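Local structure of copper-containing nitrite reductase (Thermus scotoductus, 6HBE) at residues W253-V265 / G275-P287. The protein probably reduces nitrite to nitric oxide with electrons from a cytochrome c, as a three-domain, copper-containing homotrimer. Residues are numbered along the deposited sequence; the frame is centred on the assembly and turned at random.
Sequences WRVPPVEGDYTLV and GALGILRAKKDAP
Leu277 opens the antiparallel pairing of strands 260-266 and 277-282: its CD2 meets Thr263 CG2 at 3.8 Å, and its CD1 lies near CG2 of Val265, whose side chain is about 6 Å from a bound copper. Gly278 exchanges two backbone hydrogen bonds with Leu264, and Thr263 CG2 sits 3.4 Å from Gly278 O. On the same face as Thr263, Ile279 lays CG2 against the Asp261 carboxylate carbon CG (3.5 Å). Leu280 turns to the other face, where CD1 approaches Trp253 CZ3 obliquely, at 4.2 Å. Arg281 grips Asp261 side-on, NE to OD1 (2.8 Å) and NH2 to OD2 (3.0 Å), both on syn lone pairs. The carboxylate and guanidinium planes are only 11° apart; a bend at chi3 (-74°) brings the guanidinium alongside the acid. A leucine in place of Arg281 would probably leave the Asp261 carboxylate without its charged mate and freer to turn. Ala282 CB packs at the edge of the Tyr262 ring, 3.8 Å from CE1, while Tyr262 OH donates a hydrogen bond to Val258 O. At the turn beyond, Lys284 N donates almost straight (174°) to the anti lone pair of Glu259 OE2. Within the second cupredoxin domain, strand 277-282 runs between 260-266 and 192-194; Leu280 and Ala282 face the sandwich interior, with Leu200 touching Leu280, and Trp253 NE1 hydrogen-bonds to Asn83 OD1 of a neighbouring subunit.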
loop_
_atom_site.group_PDB
_atom_site.type_symbol
_atom_site.label_atom_id
_atom_site.label_comp_id
_atom_site.label_asym_id
_atom_site.label_seq_id
_atom_site.Cartn_x
_atom_site.Cartn_y
_atom_site.Cartn_z
ATOM N N TRP C 253 13.251 23.156 -13.619
ATOM C CA TRP C 253 13.294 22.510 -14.914
ATOM C C TRP C 253 12.993 23.563 -15.989
ATOM O O TRP C 253 12.092 24.384 -15.820
ATOM C CB TRP C 253 12.234 21.356 -14.964
ATOM C CG TRP C 253 12.042 20.642 -16.308
ATOM C CD1 TRP C 253 12.958 19.877 -16.980
ATOM C CD2 TRP C 253 10.831 20.572 -17.077
ATOM N NE1 TRP C 253 12.411 19.396 -18.149
ATOM C CE2 TRP C 253 11.112 19.815 -18.233
ATOM C CE3 TRP C 253 9.568 21.155 -16.946
ATOM C CZ2 TRP C 253 10.146 19.557 -19.214
ATOM C CZ3 TRP C 253 8.611 20.896 -17.921
ATOM C CH2 TRP C 253 8.914 20.120 -19.046
ATOM N N ARG C 254 13.743 23.525 -17.087
ATOM C CA ARG C 254 13.412 24.304 -18.291
ATOM C C ARG C 254 12.585 23.499 -19.258
ATOM O O ARG C 254 12.905 22.348 -19.540
ATOM C CB ARG C 254 14.673 24.807 -18.980
ATOM C CG ARG C 254 15.297 25.947 -18.188
ATOM C CD ARG C 254 16.709 26.255 -18.602
ATOM N NE ARG C 254 17.645 25.196 -18.233
ATOM C CZ ARG C 254 18.966 25.350 -18.152
ATOM N NH1 ARG C 254 19.538 26.525 -18.406
ATOM N NH2 ARG C 254 19.731 24.318 -17.821
ATOM N N VAL C 255 11.532 24.112 -19.780
ATOM C CA VAL C 255 10.693 23.485 -20.791
ATOM C C VAL C 255 11.600 23.364 -22.045
ATOM O O VAL C 255 12.179 24.389 -22.477
ATOM C CB VAL C 255 9.428 24.308 -21.116
ATOM C CG1 VAL C 255 8.577 23.598 -22.152
ATOM C CG2 VAL C 255 8.551 24.561 -19.887
ATOM N N PRO C 256 11.761 22.143 -22.600
ATOM C CA PRO C 256 12.525 21.952 -23.835
ATOM C C PRO C 256 12.015 22.826 -24.998
ATOM O O PRO C 256 10.880 23.299 -24.982
ATOM C CB PRO C 256 12.327 20.454 -24.152
ATOM C CG PRO C 256 12.097 19.818 -22.803
ATOM C CD PRO C 256 11.310 20.845 -22.049
ATOM N N PRO C 257 12.859 23.044 -26.015
ATOM C CA PRO C 257 12.486 24.013 -27.067
ATOM C C PRO C 257 11.532 23.497 -28.135
ATOM O O PRO C 257 11.713 23.815 -29.330
ATOM C CB PRO C 257 13.855 24.412 -27.658
ATOM C CG PRO C 257 14.737 23.228 -27.385
ATOM C CD PRO C 257 14.293 22.708 -26.042
ATOM N N VAL C 258 10.505 22.735 -27.739
ATOM C CA VAL C 258 9.595 22.094 -28.672
ATOM C C VAL C 258 8.196 22.242 -28.103
ATOM O O VAL C 258 7.984 21.940 -26.920
ATOM C CB VAL C 258 9.911 20.584 -28.848
ATOM C CG1 VAL C 258 8.892 19.911 -29.750
ATOM C CG2 VAL C 258 11.321 20.371 -29.368
ATOM N N GLU C 259 7.256 22.697 -28.936
ATOM C CA GLU C 259 5.865 22.883 -28.535
ATOM C C GLU C 259 5.133 21.533 -28.335
ATOM O O GLU C 259 5.497 20.529 -28.942
ATOM C CB GLU C 259 5.091 23.682 -29.607
ATOM C CG GLU C 259 5.564 25.118 -29.796
ATOM C CD GLU C 259 4.660 25.940 -30.721
ATOM O OE1 GLU C 259 4.243 25.438 -31.784
ATOM O OE2 GLU C 259 4.344 27.094 -30.371
ATOM N N GLY C 260 4.068 21.565 -27.531
ATOM C CA GLY C 260 3.213 20.425 -27.282
ATOM C C GLY C 260 2.957 20.199 -25.793
ATOM O O GLY C 260 3.392 20.975 -24.941
ATOM N N ASP C 261 2.238 19.128 -25.494
ATOM C CA ASP C 261 1.838 18.828 -24.110
ATOM C C ASP C 261 2.951 18.068 -23.354
ATOM O O ASP C 261 3.491 17.098 -23.871
ATOM C CB ASP C 261 0.551 17.996 -24.106
ATOM C CG ASP C 261 -0.685 18.797 -24.448
ATOM O OD1 ASP C 261 -0.596 20.047 -24.628
ATOM O OD2 ASP C 261 -1.777 18.168 -24.542
ATOM N N TYR C 262 3.278 18.537 -22.145
ATOM C CA TYR C 262 4.202 17.891 -21.252
ATOM C C TYR C 262 3.382 17.520 -20.011
ATOM O O TYR C 262 2.979 18.403 -19.248
ATOM C CB TYR C 262 5.355 18.844 -20.882
ATOM C CG TYR C 262 6.313 19.183 -22.037
ATOM C CD1 TYR C 262 6.035 20.231 -22.919
ATOM C CD2 TYR C 262 7.483 18.473 -22.222
ATOM C CE1 TYR C 262 6.903 20.544 -23.979
ATOM C CE2 TYR C 262 8.365 18.748 -23.286
ATOM C CZ TYR C 262 8.074 19.804 -24.154
ATOM O OH TYR C 262 8.938 20.115 -25.194
ATOM N N THR C 263 3.088 16.229 -19.864
ATOM C CA THR C 263 2.091 15.764 -18.892
ATOM C C THR C 263 2.734 15.601 -17.499
ATOM O O THR C 263 3.737 14.909 -17.360
ATOM C CB THR C 263 1.438 14.464 -19.403
ATOM O OG1 THR C 263 0.654 14.761 -20.562
ATOM C CG2 THR C 263 0.538 13.833 -18.371
ATOM N N LEU C 264 2.108 16.186 -16.487
ATOM C CA LEU C 264 2.515 16.041 -15.078
ATOM C C LEU C 264 1.732 14.875 -14.469
ATOM O O LEU C 264 0.484 14.825 -14.558
ATOM C CB LEU C 264 2.186 17.328 -14.316
ATOM C CG LEU C 264 2.515 17.376 -12.830
ATOM C CD1 LEU C 264 4.036 17.468 -12.664
ATOM C CD2 LEU C 264 1.810 18.545 -12.128
ATOM N N VAL C 265 2.438 13.949 -13.828
ATOM C CA VAL C 265 1.792 12.707 -13.374
ATOM C C VAL C 265 2.609 12.096 -12.230
ATOM O O VAL C 265 3.854 12.344 -12.099
ATOM C CB VAL C 265 1.602 11.727 -14.577
ATOM C CG1 VAL C 265 2.927 11.179 -15.070
ATOM C CG2 VAL C 265 0.613 10.588 -14.268
ATOM N N GLY C 275 -7.124 10.156 -10.724
ATOM C CA GLY C 275 -7.268 11.600 -10.861
ATOM C C GLY C 275 -5.996 12.441 -10.865
ATOM O O GLY C 275 -6.090 13.638 -11.073
ATOM N N ALA C 276 -4.841 11.843 -10.623
ATOM C CA ALA C 276 -3.560 12.618 -10.372
ATOM C C ALA C 276 -2.721 12.651 -11.652
ATOM O O ALA C 276 -1.654 11.999 -11.777
ATOM C CB ALA C 276 -2.807 11.994 -9.210
ATOM N N LEU C 277 -3.233 13.436 -12.610
ATOM C CA LEU C 277 -2.602 13.629 -13.906
ATOM C C LEU C 277 -3.067 15.030 -14.384
ATOM O O LEU C 277 -4.251 15.369 -14.225
ATOM C CB LEU C 277 -3.045 12.513 -14.886
ATOM C CG LEU C 277 -2.407 12.477 -16.310
ATOM C CD1 LEU C 277 -2.305 11.066 -16.897
ATOM C CD2 LEU C 277 -3.109 13.426 -17.298
ATOM N N GLY C 278 -2.141 15.842 -14.891
ATOM C CA GLY C 278 -2.452 17.180 -15.479
ATOM C C GLY C 278 -1.542 17.500 -16.667
ATOM O O GLY C 278 -0.646 16.693 -16.986
ATOM N N ILE C 279 -1.788 18.628 -17.344
ATOM C CA ILE C 279 -1.083 18.967 -18.611
ATOM C C ILE C 279 -0.446 20.358 -18.515
ATOM O O ILE C 279 -1.143 21.311 -18.154
ATOM C CB ILE C 279 -2.049 18.959 -19.824
ATOM C CG1 ILE C 279 -2.566 17.553 -20.089
ATOM C CG2 ILE C 279 -1.358 19.474 -21.103
ATOM C CD1 ILE C 279 -3.753 17.456 -21.035
ATOM N N LEU C 280 0.856 20.458 -18.827
ATOM C CA LEU C 280 1.540 21.722 -19.137
ATOM C C LEU C 280 1.546 21.890 -20.678
ATOM O O LEU C 280 2.196 21.126 -21.371
ATOM C CB LEU C 280 2.975 21.692 -18.609
ATOM C CG LEU C 280 3.151 21.238 -17.139
ATOM C CD1 LEU C 280 4.602 21.264 -16.725
ATOM C CD2 LEU C 280 2.311 22.062 -16.186
ATOM N N ARG C 281 0.798 22.865 -21.203
ATOM C CA ARG C 281 0.614 23.010 -22.654
ATOM C C ARG C 281 1.551 24.084 -23.182
ATOM O O ARG C 281 1.307 25.283 -22.993
ATOM C CB ARG C 281 -0.854 23.311 -22.981
ATOM C CG ARG C 281 -1.177 23.393 -24.490
ATOM C CD ARG C 281 -2.644 23.067 -24.764
ATOM N NE ARG C 281 -2.933 21.636 -24.644
ATOM C CZ ARG C 281 -4.158 21.084 -24.633
ATOM N NH1 ARG C 281 -5.287 21.820 -24.688
ATOM N NH2 ARG C 281 -4.274 19.753 -24.573
ATOM N N ALA C 282 2.630 23.641 -23.843
ATOM C CA ALA C 282 3.713 24.531 -24.256
ATOM C C ALA C 282 3.405 25.091 -25.651
ATOM O O ALA C 282 3.185 24.313 -26.608
ATOM C CB ALA C 282 5.055 23.805 -24.242
ATOM N N LYS C 283 3.321 26.422 -25.735
ATOM C CA LYS C 283 3.113 27.164 -27.018
ATOM C C LYS C 283 3.971 28.399 -27.026
ATOM O O LYS C 283 4.060 29.102 -26.021
ATOM C CB LYS C 283 1.668 27.622 -27.182
ATOM C CG LYS C 283 0.714 26.481 -27.395
ATOM C CD LYS C 283 -0.697 26.963 -27.677
ATOM C CE LYS C 283 -1.612 25.767 -27.946
ATOM N NZ LYS C 283 -3.018 26.096 -27.596
ATOM N N LYS C 284 4.592 28.677 -28.173
ATOM C CA LYS C 284 5.490 29.840 -28.331
ATOM C C LYS C 284 4.824 31.156 -27.957
ATOM O O LYS C 284 5.451 32.026 -27.361
ATOM C CB LYS C 284 5.976 29.938 -29.802
ATOM C CG LYS C 284 6.982 28.871 -30.225
ATOM C CD LYS C 284 8.246 28.923 -29.373
ATOM C CE LYS C 284 9.495 28.321 -30.024
ATOM N NZ LYS C 284 9.352 26.870 -30.348
ATOM N N ASP C 285 3.545 31.285 -28.262
ATOM C CA ASP C 285 2.839 32.573 -27.997
ATOM C C ASP C 285 2.045 32.598 -26.666
ATOM O O ASP C 285 1.162 33.446 -26.479
ATOM C CB ASP C 285 1.935 32.945 -29.203
ATOM C CG ASP C 285 0.922 31.848 -29.573
ATOM O OD1 ASP C 285 0.839 30.815 -28.859
ATOM O OD2 ASP C 285 0.221 32.017 -30.605
ATOM N N ALA C 286 2.356 31.686 -25.734
ATOM C CA ALA C 286 1.498 31.503 -24.557
ATOM C C ALA C 286 1.569 32.730 -23.643
ATOM O O ALA C 286 2.668 33.216 -23.322
ATOM C CB ALA C 286 1.905 30.252 -23.776
ATOM N N PRO C 287 0.401 33.210 -23.167
ATOM C CA PRO C 287 0.423 34.308 -22.216
ATOM C C PRO C 287 0.996 33.882 -20.885
ATOM O O PRO C 287 0.941 32.694 -20.527
ATOM C CB PRO C 287 -1.051 34.670 -22.066
ATOM C CG PRO C 287 -1.748 33.384 -22.294
ATOM C CD PRO C 287 -0.967 32.739 -23.415
#